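Local coordinates for putative molybdenum carrier protein (Syntrophus aciditrophicus SB, PDB 3IMK), which is of unproven function but belongs to the SLOG superfamily and is putatively a molybdenum carrier, at residues K69-S81 with W123-P137. Residues are numbered along the deposited sequence; the frame is centred on the assembly and turned at random. Where two conformers were deposited one is given.
Sequences KNVLDSDGTLIIS and WTVSHHIQVLNIAGP
Asp75 grips the turn that leads into strand 131-135 with a single carboxylate oxygen. Its OD2 accepts from Gln130 N on the anti lone pair and from Val131 N, 3.0 Å away, which comes in from above the carboxylate plane along a nearly straight bond (175°). The backbone answers in the other direction, Asp75 N donating to Val131 O at 2.8 Å, and the methyl CG1 of Val131 lies alongside Ser74. Without the carboxylate, as with an alanine at Asp75, the amides of Gln130 and Val131 would probably lose their shared acceptor and the turn be less firmly fixed to the segment leading into strand 76-81. From there the two strands run parallel, with bonds alternating from Asn133 N to Gly76 O through to Ile80 N and Ala135 O. They are inner neighbours in the six-stranded parallel sheet of a Rossmann-like fold, as expected for the SLOG clan, and strand 103-107 flanks 76-81 on its other side. On the face carrying Thr77 and Asn133, the Asn133 side chain swings away from its own backbone N (chi1 179°) and lies beside Thr77, giving ND2 to OG1 at 3.1 Å with the hydroxyl almost in the amide plane. Its OD1 rests 3.4 Å from Asn70 CB, beneath helix 63-72. The opposite face is apolar: Leu78 CB meets Leu132 CD1 at 4.0 Å, and Ile80 CD1 reaches Ile134 CG2. Trp123 brings CH2 obliquely to within 3.5 Å of Thr77 O, while Ile129 CD1 sits over the rim of one ring face; Gly76, lacking a side chain, leaves room for that methyl. Further out, Ser74 OG donates to Asn70 O, tying the strand's approach to the helix end, and Asn70 OD1 is itself held by Trp37 N.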
# COMPACT_ATOMS: atom_id res chain seq x y z
N LYS A 69 -3.85 7.90 8.88
CA LYS A 69 -2.59 7.76 9.66
C LYS A 69 -1.48 7.12 8.79
O LYS A 69 -0.33 7.57 8.85
CB LYS A 69 -2.83 6.95 10.97
CG LYS A 69 -1.64 6.99 11.96
CD LYS A 69 -1.64 8.30 12.73
CE LYS A 69 -0.50 8.34 13.74
NZ LYS A 69 -0.51 9.63 14.56
N ASN A 70 -1.83 6.10 8.00
CA ASN A 70 -0.79 5.49 7.13
C ASN A 70 -0.28 6.45 6.06
O ASN A 70 0.90 6.46 5.74
CB ASN A 70 -1.26 4.17 6.57
CG ASN A 70 -1.39 3.11 7.63
OD1 ASN A 70 -0.55 3.02 8.53
ND2 ASN A 70 -2.48 2.33 7.56
N VAL A 71 -1.15 7.31 5.55
CA VAL A 71 -0.73 8.37 4.60
C VAL A 71 0.23 9.35 5.27
O VAL A 71 1.22 9.77 4.66
CB VAL A 71 -1.97 9.10 3.97
CG1 VAL A 71 -1.58 10.38 3.19
CG2 VAL A 71 -2.77 8.16 3.05
N LEU A 72 -0.08 9.71 6.50
CA LEU A 72 0.71 10.71 7.22
C LEU A 72 2.04 10.15 7.70
O LEU A 72 3.03 10.90 7.79
CB LEU A 72 -0.07 11.28 8.40
CG LEU A 72 -1.16 12.25 8.03
CD1 LEU A 72 -2.12 12.51 9.22
CD2 LEU A 72 -0.56 13.57 7.56
N ASP A 73 2.08 8.85 8.05
CA ASP A 73 3.25 8.28 8.68
C ASP A 73 4.13 7.48 7.68
O ASP A 73 4.68 6.42 8.04
CB ASP A 73 2.77 7.37 9.82
CG ASP A 73 3.79 7.15 10.92
OD1 ASP A 73 4.83 7.85 10.96
OD2 ASP A 73 3.54 6.25 11.78
N SER A 74 4.22 7.99 6.44
CA SER A 74 5.08 7.41 5.40
C SER A 74 5.58 8.50 4.51
O SER A 74 5.14 9.66 4.61
CB SER A 74 4.30 6.38 4.58
OG SER A 74 3.09 6.91 4.04
N ASP A 75 6.52 8.16 3.62
CA ASP A 75 7.07 9.13 2.70
C ASP A 75 6.20 9.33 1.44
O ASP A 75 6.26 10.41 0.83
CB ASP A 75 8.44 8.69 2.25
CG ASP A 75 9.46 8.70 3.34
OD1 ASP A 75 9.36 9.51 4.31
OD2 ASP A 75 10.41 7.88 3.26
N GLY A 76 5.41 8.34 1.09
CA GLY A 76 4.53 8.40 -0.05
C GLY A 76 3.59 7.24 -0.01
O GLY A 76 3.84 6.26 0.68
N THR A 77 2.54 7.29 -0.83
CA THR A 77 1.50 6.27 -0.92
C THR A 77 1.31 5.80 -2.37
O THR A 77 1.06 6.60 -3.29
CB THR A 77 0.17 6.81 -0.34
OG1 THR A 77 0.31 7.09 1.07
CG2 THR A 77 -0.96 5.82 -0.51
N LEU A 78 1.42 4.49 -2.52
CA LEU A 78 1.18 3.80 -3.77
C LEU A 78 -0.22 3.18 -3.64
O LEU A 78 -0.44 2.42 -2.70
CB LEU A 78 2.21 2.70 -4.00
CG LEU A 78 1.96 1.71 -5.14
CD1 LEU A 78 1.91 2.44 -6.51
CD2 LEU A 78 3.06 0.65 -5.16
N ILE A 79 -1.15 3.49 -4.57
CA ILE A 79 -2.52 2.95 -4.55
C ILE A 79 -2.66 2.05 -5.78
O ILE A 79 -2.41 2.49 -6.89
CB ILE A 79 -3.63 4.05 -4.56
CG1 ILE A 79 -3.33 5.11 -3.48
CG2 ILE A 79 -4.98 3.37 -4.32
CD1 ILE A 79 -4.28 6.32 -3.47
N ILE A 80 -3.03 0.79 -5.58
CA ILE A 80 -3.15 -0.18 -6.66
C ILE A 80 -4.63 -0.60 -6.78
O ILE A 80 -5.23 -0.99 -5.79
CB ILE A 80 -2.26 -1.41 -6.37
CG1 ILE A 80 -0.83 -0.98 -6.04
CG2 ILE A 80 -2.32 -2.37 -7.58
CD1 ILE A 80 0.04 -2.09 -5.38
N SER A 81 -5.18 -0.58 -8.00
CA SER A 81 -6.55 -0.98 -8.25
C SER A 81 -6.70 -1.56 -9.64
O SER A 81 -5.77 -1.51 -10.47
CB SER A 81 -7.49 0.23 -8.17
OG SER A 81 -7.33 1.09 -9.27
N TRP A 123 9.03 7.08 -9.75
CA TRP A 123 8.37 7.88 -8.75
C TRP A 123 9.06 7.77 -7.38
O TRP A 123 9.27 8.75 -6.68
CB TRP A 123 6.87 7.46 -8.67
CG TRP A 123 6.06 8.01 -7.53
CD1 TRP A 123 5.54 9.25 -7.42
CD2 TRP A 123 5.63 7.29 -6.38
NE1 TRP A 123 4.82 9.37 -6.25
CE2 TRP A 123 4.85 8.15 -5.60
CE3 TRP A 123 5.80 5.97 -5.96
CZ2 TRP A 123 4.29 7.76 -4.41
CZ3 TRP A 123 5.22 5.57 -4.76
CH2 TRP A 123 4.51 6.48 -3.99
N THR A 124 9.32 6.54 -6.96
CA THR A 124 9.98 6.33 -5.65
C THR A 124 11.36 6.97 -5.63
O THR A 124 11.75 7.63 -4.65
CB THR A 124 10.08 4.84 -5.22
OG1 THR A 124 10.73 4.06 -6.23
CG2 THR A 124 8.72 4.28 -4.86
N VAL A 125 12.15 6.77 -6.67
CA VAL A 125 13.54 7.30 -6.66
C VAL A 125 13.50 8.83 -6.72
O VAL A 125 14.21 9.52 -5.97
CB VAL A 125 14.39 6.72 -7.79
CG1 VAL A 125 15.79 7.48 -7.88
CG2 VAL A 125 14.56 5.23 -7.58
N SER A 126 12.68 9.38 -7.62
CA SER A 126 12.67 10.83 -7.81
C SER A 126 12.13 11.57 -6.59
O SER A 126 12.55 12.72 -6.34
CB SER A 126 11.97 11.21 -9.10
OG SER A 126 10.61 10.94 -9.08
N HIS A 127 11.23 10.94 -5.83
CA HIS A 127 10.67 11.54 -4.63
C HIS A 127 11.35 11.10 -3.30
O HIS A 127 10.90 11.46 -2.21
CB HIS A 127 9.16 11.28 -4.57
CG HIS A 127 8.39 12.00 -5.62
ND1 HIS A 127 8.18 11.46 -6.87
CD2 HIS A 127 7.85 13.24 -5.65
CE1 HIS A 127 7.50 12.33 -7.61
NE2 HIS A 127 7.29 13.41 -6.89
N HIS A 128 12.43 10.34 -3.44
CA HIS A 128 13.18 9.79 -2.30
C HIS A 128 12.30 9.06 -1.29
O HIS A 128 12.49 9.20 -0.07
CB HIS A 128 14.06 10.86 -1.63
CG HIS A 128 15.18 11.31 -2.49
ND1 HIS A 128 16.41 10.71 -2.48
CD2 HIS A 128 15.26 12.33 -3.38
CE1 HIS A 128 17.21 11.31 -3.34
NE2 HIS A 128 16.53 12.30 -3.91
N ILE A 129 11.36 8.27 -1.80
CA ILE A 129 10.43 7.55 -0.96
C ILE A 129 11.13 6.32 -0.42
O ILE A 129 11.56 5.46 -1.19
CB ILE A 129 9.19 7.15 -1.76
CG1 ILE A 129 8.39 8.43 -2.06
CG2 ILE A 129 8.32 6.13 -0.94
CD1 ILE A 129 7.43 8.28 -3.22
N GLN A 130 11.25 6.23 0.92
CA GLN A 130 11.85 5.06 1.56
C GLN A 130 10.87 4.25 2.40
O GLN A 130 10.94 3.03 2.44
CB GLN A 130 13.04 5.52 2.40
CG GLN A 130 14.21 6.15 1.60
CD GLN A 130 15.49 6.39 2.43
OE1 GLN A 130 15.53 6.17 3.63
NE2 GLN A 130 16.51 6.86 1.77
N VAL A 131 9.98 4.94 3.12
CA VAL A 131 8.87 4.34 3.84
C VAL A 131 7.65 4.48 2.95
O VAL A 131 7.17 5.63 2.70
CB VAL A 131 8.63 4.99 5.20
CG1 VAL A 131 7.43 4.33 5.90
CG2 VAL A 131 9.92 4.92 6.11
N LEU A 132 7.24 3.35 2.37
CA LEU A 132 6.20 3.31 1.38
C LEU A 132 4.91 2.73 1.90
O LEU A 132 4.89 1.56 2.30
CB LEU A 132 6.68 2.48 0.19
CG LEU A 132 5.69 2.26 -0.96
CD1 LEU A 132 5.30 3.58 -1.62
CD2 LEU A 132 6.33 1.31 -2.02
N ASN A 133 3.84 3.53 1.91
CA ASN A 133 2.48 3.06 2.24
C ASN A 133 1.85 2.51 0.97
O ASN A 133 1.94 3.14 -0.08
CB ASN A 133 1.67 4.23 2.74
CG ASN A 133 0.22 3.89 3.09
OD1 ASN A 133 -0.04 2.82 3.65
ND2 ASN A 133 -0.70 4.80 2.82
N ILE A 134 1.28 1.31 1.06
CA ILE A 134 0.65 0.66 -0.08
C ILE A 134 -0.79 0.43 0.31
O ILE A 134 -1.11 -0.14 1.36
CB ILE A 134 1.35 -0.65 -0.47
CG1 ILE A 134 2.82 -0.35 -0.76
CG2 ILE A 134 0.61 -1.29 -1.68
CD1 ILE A 134 3.68 -1.59 -1.14
N ALA A 135 -1.70 0.85 -0.57
CA ALA A 135 -3.14 0.83 -0.35
C ALA A 135 -3.87 0.32 -1.57
O ALA A 135 -3.38 0.34 -2.68
CB ALA A 135 -3.62 2.27 0.01
N GLY A 136 -5.12 -0.05 -1.36
CA GLY A 136 -6.00 -0.45 -2.45
C GLY A 136 -7.21 -1.21 -1.92
O GLY A 136 -7.40 -1.35 -0.69
N PRO A 137 -8.07 -1.66 -2.84
CA PRO A 137 -9.34 -2.28 -2.40
C PRO A 137 -9.19 -3.58 -1.58
O PRO A 137 -8.16 -4.28 -1.66
CB PRO A 137 -10.08 -2.61 -3.69
CG PRO A 137 -9.40 -1.80 -4.73
CD PRO A 137 -7.99 -1.48 -4.30